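Local coordinates for uncharacterized protein (Bacteroides eggerthii DSM 20697, PDB 4ECO) that is of unknown function but, as a leucine-rich repeat solenoid, probably binds other proteins, at residues L191-T196 with G214-V219; T366-N371 with P393-A398; L503-R508 with P529-N534. One frame throughout, in Å; residues are numbered along the deposited sequence.

Interaction 1: L191-T196 with G214-V219; sequences LSNNIT and GNSPFV. With NA (sodium ion), chain C.
Asn193 reaches across to Gly214 and Ser216 through both ends of its amide, and these bonds join two parts of a leucine-rich repeat solenoid, while an Asx turn shapes the 191-196 side. Residues 214-219 leave strand 210-214, one of the parallel strands of the coil, while 191-196 lead into strand 194-198, which pairs with strand 96-97. ND2 of Asn193 donates to Gly214 O at 3.0 Å, the acceptor lying close to the amide plane. OD1 has two donors: Ser216 OG, modelled at 2.5 Å from Asn193 OD1, a length not to be read closely at this resolution, and Ile195 N, which closes the Asx turn with an N-H...O angle of 168°. A chi1 of 61°, placing CG between the backbone N and the carbonyl carbon, folds the amide back to make this turn. Ser192 N adds a backbone bond to Asn215 O, 3.0 Å long and on a carbonyl lone pair. Beside these bonds sits Pro217, its CB 3.7 Å from Leu191 CD1 and its CD 3.2 Å from Ile195 O. Further along, CG2 of Ile195 lies 4.0 Å from CD2 of Phe218, the two side chains running side by side, and a water links Thr196 O to Val219 N. In the second shell, Asn215 OD1 accepts from Asn258 ND2 and Asn215 ND2 donates to Ser114 O, which would steady the turn carrying the Asn215 carbonyl. A sodium ion lies beside the contact, bound by Glu117 OE2 and, at 2.5 Å, by the backbone O of Ser192.

Interaction 2: T366-N371 with P393-A398; sequences TEIPAN and PNIFDA
Apolar contact between Ile368 and Pro393 forms the inner part of this junction. CB of Ile368 lies 3.8 Å from CB of Pro393, the two side chains meeting at a slant. The Ile368 methyl CG2, held anti to its own backbone N, also touches that ring carbon and approaches Ile395 CD1 at 4.0 Å. Ile368 also touches Leu346, and Pro393 touches Phe409, which ties the pair into the core.

Methyl-to-carbonyl contacts make up the outer part. Ile395 has CG1 between its backbone N and carbonyl carbon (chi1 63°), leaving CG2 anti to the carbonyl carbon, against the Pro369 and Ala370 carbonyls: it stands 3.2 Å from Pro369 O and 3.3 Å from Ala370 O. Pro369 and Pro393 occupy matching places in consecutive leucine-rich repeats, each just after an isoleucine, so the contact joins neighbouring coils of the solenoid along their return segments.

No hydrogen bond crosses between the segments. Asn394 centres an inverse gamma turn, with a weak bond from Ile395 N to Pro393 O, and its amide looks onward along the coil: OD1 accepts from Lys431 N, while ND2 donates to Asp426 OD2.

Interaction 3: L503-R508 with P529-N534; sequences LSDDFR and PTQPLN
Two short 3-10 turns, 505-507 and 531-533, stack here as equivalent pieces of successive leucine-rich repeats, Phe507 and Pro532 holding the same place in each. The inner layer is apolar. CD1 of Leu503 fits against Pro532 CG and Pro529 CB, 3.8 Å from each, while it also lies over the centre of the Phe507 ring. Phe507 itself meets the neighbouring turn with its CB, 3.8 Å from Pro532 CG. Both Phe507 and Pro532 also touch Ile518, of strand 517-519.

Farther out, Gln531 lays its aliphatic part over the first turn: CG sits 3.2 Å from Ser504 O and CB 3.9 Å from Phe507 CB. A bend at chi2 (95°) folds the amide back alongside the backbone of Leu503 and Ser504. No hydrogen bond joins the segments.

At the outer end, Arg508 and Asn534 are stacked, their guanidinium and amide planes 26° apart, with CG of Asn534 over the centre of the guanidinium. Replacing Arg508 with an alanine would probably strip that amide of its flat cover and open a gap beside Gln531 CB, against which Arg508 CG packs. The same amide is also held by a bond from Ala509 N to Asn534 OD1, and this OD1 lies 3.4 Å from Arg508 CB.

How the interactions relate
The three contacts follow one another along the solenoid without touching. Interaction 1, in the sodium-bearing region, has its centre about 40 Å from that of interaction 2 and about 61 Å from that of interaction 3, on the opposite side of the chain's centre. Interactions 2 and 3 are closer, with centres about 32 Å and nearest atoms about 18 Å apart. Both pack equivalent return segments of adjacent repeats largely through apolar groups, with an arginine-asparagine stack added in interaction 3, and no hydrogen bond crosses either. Interaction 1 relies instead on hydrogen bonds, of the Asn193 amide and the backbone, where the loop leaving strand 210-214 meets strand 194-198, paired with 96-97.

Interaction 1: L191-T196 with G214-V219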
loop_
_atom_site.group_PDB
_atom_site.type_symbol
_atom_site.label_atom_id
_atom_site.label_comp_id
_atom_site.label_asym_id
_atom_site.label_seq_id
_atom_site.Cartn_x
_atom_site.Cartn_y
_atom_site.Cartn_z
ATOM N N LEU A 191 -16.405 -9.113 -13.771
ATOM C CA LEU A 191 -16.424 -10.532 -13.477
ATOM C C LEU A 191 -15.323 -11.293 -14.218
ATOM O O LEU A 191 -14.995 -10.950 -15.362
ATOM C CB LEU A 191 -17.805 -11.123 -13.833
ATOM C CG LEU A 191 -19.035 -10.456 -13.171
ATOM C CD1 LEU A 191 -20.318 -11.090 -13.660
ATOM C CD2 LEU A 191 -18.978 -10.520 -11.630
ATOM N N SER A 192 -14.753 -12.328 -13.550
ATOM C CA SER A 192 -13.729 -13.242 -14.088
ATOM C C SER A 192 -14.347 -14.619 -14.347
ATOM O O SER A 192 -13.729 -15.501 -14.958
ATOM C CB SER A 192 -12.557 -13.369 -13.118
ATOM O OG SER A 192 -12.912 -14.164 -11.995
ATOM N N ASN A 193 -15.572 -14.800 -13.848
ATOM C CA ASN A 193 -16.338 -16.039 -13.932
ATOM C C ASN A 193 -17.835 -15.756 -13.752
ATOM O O ASN A 193 -18.221 -14.648 -13.359
ATOM C CB ASN A 193 -15.849 -17.018 -12.843
ATOM C CG ASN A 193 -16.034 -16.459 -11.447
ATOM O OD1 ASN A 193 -17.142 -16.394 -10.917
ATOM N ND2 ASN A 193 -14.963 -15.971 -10.853
ATOM N N ASN A 194 -18.661 -16.796 -13.955
ATOM C CA ASN A 194 -20.090 -16.711 -13.760
ATOM C C ASN A 194 -20.550 -17.788 -12.736
ATOM O O ASN A 194 -21.517 -18.509 -12.980
ATOM C CB ASN A 194 -20.823 -16.820 -15.084
ATOM C CG ASN A 194 -22.190 -16.206 -15.016
ATOM O OD1 ASN A 194 -22.351 -14.975 -15.067
ATOM N ND2 ASN A 194 -23.195 -17.053 -14.838
ATOM N N ILE A 195 -19.834 -17.886 -11.585
ATOM C CA ILE A 195 -20.205 -18.793 -10.503
ATOM C C ILE A 195 -21.403 -18.132 -9.798
ATOM O O ILE A 195 -21.260 -17.048 -9.250
ATOM C CB ILE A 195 -19.026 -19.118 -9.531
ATOM C CG1 ILE A 195 -17.708 -19.570 -10.215
ATOM C CG2 ILE A 195 -19.445 -20.045 -8.393
ATOM C CD1 ILE A 195 -17.787 -20.751 -11.005
ATOM N N THR A 196 -22.583 -18.761 -9.847
ATOM C CA THR A 196 -23.807 -18.186 -9.290
ATOM C C THR A 196 -24.216 -18.834 -7.969
ATOM O O THR A 196 -25.110 -18.328 -7.296
ATOM C CB THR A 196 -24.944 -18.322 -10.316
ATOM O OG1 THR A 196 -25.086 -19.697 -10.705
ATOM C CG2 THR A 196 -24.715 -17.452 -11.550
ATOM N N GLY A 214 -13.595 -14.783 -5.891
ATOM C CA GLY A 214 -13.628 -13.414 -6.371
ATOM C C GLY A 214 -14.094 -13.253 -7.788
ATOM O O GLY A 214 -14.019 -14.191 -8.586
ATOM N N ASN A 215 -14.591 -12.048 -8.095
ATOM C CA ASN A 215 -15.062 -11.554 -9.399
ATOM C C ASN A 215 -16.242 -12.413 -9.906
ATOM O O ASN A 215 -16.385 -12.638 -11.103
ATOM C CB ASN A 215 -13.897 -11.505 -10.387
ATOM C CG ASN A 215 -12.623 -10.985 -9.760
ATOM O OD1 ASN A 215 -12.512 -9.814 -9.417
ATOM N ND2 ASN A 215 -11.678 -11.868 -9.487
ATOM N N SER A 216 -17.110 -12.831 -8.960
ATOM C CA SER A 216 -18.271 -13.697 -9.168
ATOM C C SER A 216 -19.571 -12.943 -9.053
ATOM O O SER A 216 -19.673 -12.026 -8.237
ATOM C CB SER A 216 -18.273 -14.840 -8.151
ATOM O OG SER A 216 -17.369 -15.882 -8.488
ATOM N N PRO A 217 -20.606 -13.345 -9.813
ATOM C CA PRO A 217 -21.878 -12.608 -9.755
ATOM C C PRO A 217 -22.860 -13.130 -8.709
ATOM O O PRO A 217 -24.006 -12.653 -8.675
ATOM C CB PRO A 217 -22.456 -12.819 -11.151
ATOM C CG PRO A 217 -21.902 -14.118 -11.603
ATOM C CD PRO A 217 -20.642 -14.394 -10.856
ATOM N N PHE A 218 -22.435 -14.097 -7.861
ATOM C CA PHE A 218 -23.355 -14.685 -6.885
ATOM C C PHE A 218 -23.767 -13.679 -5.798
ATOM O O PHE A 218 -23.113 -12.656 -5.599
ATOM C CB PHE A 218 -22.787 -15.966 -6.232
ATOM C CG PHE A 218 -21.335 -15.966 -5.804
ATOM C CD1 PHE A 218 -20.784 -14.873 -5.132
ATOM C CD2 PHE A 218 -20.547 -17.101 -5.967
ATOM C CE1 PHE A 218 -19.461 -14.898 -4.685
ATOM C CE2 PHE A 218 -19.219 -17.115 -5.526
ATOM C CZ PHE A 218 -18.684 -16.014 -4.879
ATOM N N VAL A 219 -24.887 -13.984 -5.135
ATOM C CA VAL A 219 -25.456 -13.216 -4.027
ATOM C C VAL A 219 -25.013 -13.893 -2.722
ATOM O O VAL A 219 -24.740 -15.095 -2.722
ATOM C CB VAL A 219 -27.002 -13.048 -4.137
ATOM C CG1 VAL A 219 -27.370 -12.133 -5.298
ATOM C CG2 VAL A 219 -27.713 -14.393 -4.265
HETATM NA NA NA C . -11.517 -16.484 -14.541
HETATM O O HOH W 1 -26.425 -16.252 -6.603
#

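Interaction 2: T366-N371 with P393-A398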
loop_
_atom_site.group_PDB
_atom_site.type_symbol
_atom_site.label_atom_id
_atom_site.label_comp_id
_atom_site.label_asym_id
_atom_site.label_seq_id
_atom_site.Cartn_x
_atom_site.Cartn_y
_atom_site.Cartn_z
ATOM N N THR A 366 -11.300 12.972 9.526
ATOM C CA THR A 366 -10.941 14.288 10.062
ATOM C C THR A 366 -10.103 14.185 11.324
ATOM O O THR A 366 -9.388 15.145 11.658
ATOM C CB THR A 366 -12.179 15.133 10.356
ATOM O OG1 THR A 366 -13.030 14.452 11.292
ATOM C CG2 THR A 366 -12.921 15.534 9.103
ATOM N N GLU A 367 -10.192 13.039 12.035
ATOM C CA GLU A 367 -9.454 12.873 13.282
ATOM C C GLU A 367 -9.092 11.429 13.550
ATOM O O GLU A 367 -9.928 10.546 13.374
ATOM C CB GLU A 367 -10.325 13.399 14.434
ATOM C CG GLU A 367 -9.603 13.750 15.727
ATOM C CD GLU A 367 -10.463 14.482 16.745
ATOM O OE1 GLU A 367 -11.425 15.173 16.336
ATOM O OE2 GLU A 367 -10.176 14.354 17.957
ATOM N N ILE A 368 -7.853 11.200 14.015
ATOM C CA ILE A 368 -7.347 9.907 14.482
ATOM C C ILE A 368 -7.280 10.015 16.012
ATOM O O ILE A 368 -6.612 10.920 16.538
ATOM C CB ILE A 368 -6.010 9.517 13.824
ATOM C CG1 ILE A 368 -6.143 9.360 12.277
ATOM C CG2 ILE A 368 -5.374 8.301 14.507
ATOM C CD1 ILE A 368 -7.033 8.193 11.727
ATOM N N PRO A 369 -8.038 9.160 16.741
ATOM C CA PRO A 369 -8.101 9.282 18.215
ATOM C C PRO A 369 -6.795 8.959 18.896
ATOM O O PRO A 369 -5.941 8.289 18.309
ATOM C CB PRO A 369 -9.171 8.262 18.617
ATOM C CG PRO A 369 -9.162 7.275 17.524
ATOM C CD PRO A 369 -8.905 8.064 16.266
ATOM N N ALA A 370 -6.667 9.426 20.146
ATOM C CA ALA A 370 -5.478 9.280 20.995
ATOM C C ALA A 370 -5.071 7.814 21.178
ATOM O O ALA A 370 -3.869 7.508 21.186
ATOM C CB ALA A 370 -5.738 9.912 22.352
ATOM N N ASN A 371 -6.064 6.922 21.265
ATOM C CA ASN A 371 -5.790 5.518 21.489
ATOM C C ASN A 371 -6.111 4.665 20.277
ATOM O O ASN A 371 -6.478 3.485 20.425
ATOM C CB ASN A 371 -6.611 5.037 22.692
ATOM C CG ASN A 371 -5.799 4.175 23.619
ATOM O OD1 ASN A 371 -4.589 4.393 23.796
ATOM N ND2 ASN A 371 -6.451 3.204 24.280
ATOM N N PRO A 393 -1.643 13.123 14.358
ATOM C CA PRO A 393 -2.128 12.419 15.567
ATOM C C PRO A 393 -1.015 11.990 16.531
ATOM O O PRO A 393 -0.047 11.337 16.131
ATOM C CB PRO A 393 -2.861 11.189 15.000
ATOM C CG PRO A 393 -2.227 10.954 13.664
ATOM C CD PRO A 393 -1.859 12.312 13.140
ATOM N N ASN A 394 -1.175 12.341 17.817
ATOM C CA ASN A 394 -0.204 12.002 18.859
ATOM C C ASN A 394 -0.385 10.526 19.314
ATOM O O ASN A 394 -0.801 10.270 20.447
ATOM C CB ASN A 394 -0.333 12.971 20.044
ATOM C CG ASN A 394 0.856 12.969 20.964
ATOM O OD1 ASN A 394 1.938 12.454 20.638
ATOM N ND2 ASN A 394 0.701 13.587 22.126
ATOM N N ILE A 395 -0.053 9.572 18.426
ATOM C CA ILE A 395 -0.197 8.133 18.676
ATOM C C ILE A 395 1.164 7.403 18.511
ATOM O O ILE A 395 1.223 6.157 18.456
ATOM C CB ILE A 395 -1.304 7.489 17.762
ATOM C CG1 ILE A 395 -0.971 7.583 16.248
ATOM C CG2 ILE A 395 -2.720 8.040 18.091
ATOM C CD1 ILE A 395 -1.825 6.667 15.378
ATOM N N PHE A 396 2.250 8.184 18.479
ATOM C CA PHE A 396 3.599 7.658 18.286
ATOM C C PHE A 396 4.502 8.107 19.413
ATOM O O PHE A 396 4.051 8.850 20.296
ATOM C CB PHE A 396 4.173 8.115 16.924
ATOM C CG PHE A 396 3.190 8.049 15.785
ATOM C CD1 PHE A 396 2.903 6.836 15.159
ATOM C CD2 PHE A 396 2.543 9.197 15.344
ATOM C CE1 PHE A 396 1.979 6.772 14.106
ATOM C CE2 PHE A 396 1.619 9.139 14.292
ATOM C CZ PHE A 396 1.343 7.925 13.676
ATOM N N ASP A 397 5.766 7.630 19.407
ATOM C CA ASP A 397 6.750 8.031 20.405
ATOM C C ASP A 397 8.116 8.127 19.760
ATOM O O ASP A 397 8.632 7.133 19.252
ATOM C CB ASP A 397 6.782 7.066 21.608
ATOM C CG ASP A 397 7.426 7.625 22.873
ATOM O OD1 ASP A 397 8.082 8.696 22.794
ATOM O OD2 ASP A 397 7.254 7.006 23.946
ATOM N N ALA A 398 8.708 9.326 19.796
ATOM C CA ALA A 398 10.047 9.562 19.267
ATOM C C ALA A 398 11.062 8.736 20.054
ATOM O O ALA A 398 12.069 8.295 19.491
ATOM C CB ALA A 398 10.381 11.044 19.337
#

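Interaction 3: L503-R508 with P529-N534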
loop_
_atom_site.group_PDB
_atom_site.type_symbol
_atom_site.label_atom_id
_atom_site.label_comp_id
_atom_site.label_asym_id
_atom_site.label_seq_id
_atom_site.Cartn_x
_atom_site.Cartn_y
_atom_site.Cartn_z
ATOM N N LEU A 503 14.759 32.067 5.322
ATOM C CA LEU A 503 15.147 30.927 6.125
ATOM C C LEU A 503 15.781 31.508 7.418
ATOM O O LEU A 503 15.331 32.570 7.876
ATOM C CB LEU A 503 16.049 29.930 5.366
ATOM C CG LEU A 503 15.447 29.211 4.127
ATOM C CD1 LEU A 503 16.382 28.145 3.646
ATOM C CD2 LEU A 503 14.078 28.573 4.412
ATOM N N SER A 504 16.766 30.821 8.026
ATOM C CA SER A 504 17.454 31.209 9.266
ATOM C C SER A 504 18.775 30.513 9.321
ATOM O O SER A 504 19.049 29.671 8.462
ATOM C CB SER A 504 16.621 30.860 10.497
ATOM O OG SER A 504 16.235 29.493 10.496
ATOM N N ASP A 505 19.595 30.812 10.343
ATOM C CA ASP A 505 20.909 30.184 10.488
ATOM C C ASP A 505 20.769 28.754 10.988
ATOM O O ASP A 505 21.774 28.061 11.178
ATOM C CB ASP A 505 21.805 31.011 11.399
ATOM C CG ASP A 505 22.299 32.268 10.729
ATOM O OD1 ASP A 505 21.727 32.644 9.661
ATOM O OD2 ASP A 505 23.231 32.898 11.276
ATOM N N ASP A 506 19.505 28.301 11.131
ATOM C CA ASP A 506 19.136 26.933 11.455
ATOM C C ASP A 506 19.561 25.994 10.348
ATOM O O ASP A 506 19.564 24.788 10.560
ATOM C CB ASP A 506 17.602 26.804 11.646
ATOM C CG ASP A 506 17.006 27.318 12.940
ATOM O OD1 ASP A 506 17.766 27.889 13.768
ATOM O OD2 ASP A 506 15.778 27.152 13.133
ATOM N N PHE A 507 19.830 26.515 9.140
ATOM C CA PHE A 507 20.167 25.675 7.995
ATOM C C PHE A 507 21.707 25.532 7.805
ATOM O O PHE A 507 22.159 24.667 7.051
ATOM C CB PHE A 507 19.487 26.232 6.754
ATOM C CG PHE A 507 17.986 26.010 6.802
ATOM C CD1 PHE A 507 17.142 26.951 7.387
ATOM C CD2 PHE A 507 17.417 24.851 6.269
ATOM C CE1 PHE A 507 15.765 26.735 7.439
ATOM C CE2 PHE A 507 16.035 24.645 6.309
ATOM C CZ PHE A 507 15.221 25.580 6.903
ATOM N N ARG A 508 22.498 26.302 8.565
ATOM C CA ARG A 508 23.954 26.225 8.544
ATOM C C ARG A 508 24.412 24.896 9.194
ATOM O O ARG A 508 23.633 24.254 9.905
ATOM C CB ARG A 508 24.557 27.455 9.248
ATOM C CG ARG A 508 24.112 28.761 8.583
ATOM C CD ARG A 508 24.694 30.017 9.200
ATOM N NE ARG A 508 26.160 30.054 9.195
ATOM C CZ ARG A 508 26.908 30.314 8.123
ATOM N NH1 ARG A 508 26.338 30.503 6.933
ATOM N NH2 ARG A 508 28.230 30.352 8.223
ATOM N N PRO A 529 18.708 32.421 -0.140
ATOM C CA PRO A 529 18.923 31.756 1.159
ATOM C C PRO A 529 20.233 30.962 1.107
ATOM O O PRO A 529 20.272 29.798 0.690
ATOM C CB PRO A 529 17.682 30.870 1.317
ATOM C CG PRO A 529 17.264 30.560 -0.080
ATOM C CD PRO A 529 17.714 31.691 -0.963
ATOM N N THR A 530 21.325 31.631 1.467
ATOM C CA THR A 530 22.650 31.034 1.390
ATOM C C THR A 530 22.923 30.065 2.554
ATOM O O THR A 530 23.845 29.261 2.448
ATOM C CB THR A 530 23.723 32.149 1.350
ATOM O OG1 THR A 530 23.563 33.008 2.483
ATOM C CG2 THR A 530 23.666 32.990 0.072
ATOM N N GLN A 531 22.152 30.145 3.663
ATOM C CA GLN A 531 22.365 29.358 4.889
ATOM C C GLN A 531 22.544 27.845 4.607
ATOM O O GLN A 531 23.522 27.296 5.125
ATOM C CB GLN A 531 21.244 29.563 5.925
ATOM C CG GLN A 531 21.007 31.005 6.331
ATOM C CD GLN A 531 19.914 31.679 5.540
ATOM O OE1 GLN A 531 19.753 31.470 4.333
ATOM N NE2 GLN A 531 19.150 32.546 6.199
ATOM N N PRO A 532 21.697 27.152 3.785
ATOM C CA PRO A 532 21.921 25.705 3.569
ATOM C C PRO A 532 23.214 25.386 2.792
ATOM O O PRO A 532 23.615 24.216 2.750
ATOM C CB PRO A 532 20.681 25.261 2.764
ATOM C CG PRO A 532 19.662 26.329 2.978
ATOM C CD PRO A 532 20.461 27.591 3.100
ATOM N N LEU A 533 23.893 26.405 2.230
ATOM C CA LEU A 533 25.142 26.212 1.471
ATOM C C LEU A 533 26.367 26.044 2.387
ATOM O O LEU A 533 27.433 25.700 1.895
ATOM C CB LEU A 533 25.389 27.370 0.483
ATOM C CG LEU A 533 24.244 27.654 -0.478
ATOM C CD1 LEU A 533 24.539 28.875 -1.326
ATOM C CD2 LEU A 533 23.907 26.436 -1.312
ATOM N N ASN A 534 26.200 26.229 3.713
ATOM C CA ASN A 534 27.256 26.110 4.741
ATOM C C ASN A 534 27.669 24.640 4.954
ATOM O O ASN A 534 28.758 24.364 5.448
ATOM C CB ASN A 534 26.757 26.717 6.066
ATOM C CG ASN A 534 27.827 26.963 7.102
ATOM O OD1 ASN A 534 27.727 26.523 8.257
ATOM N ND2 ASN A 534 28.868 27.688 6.721
#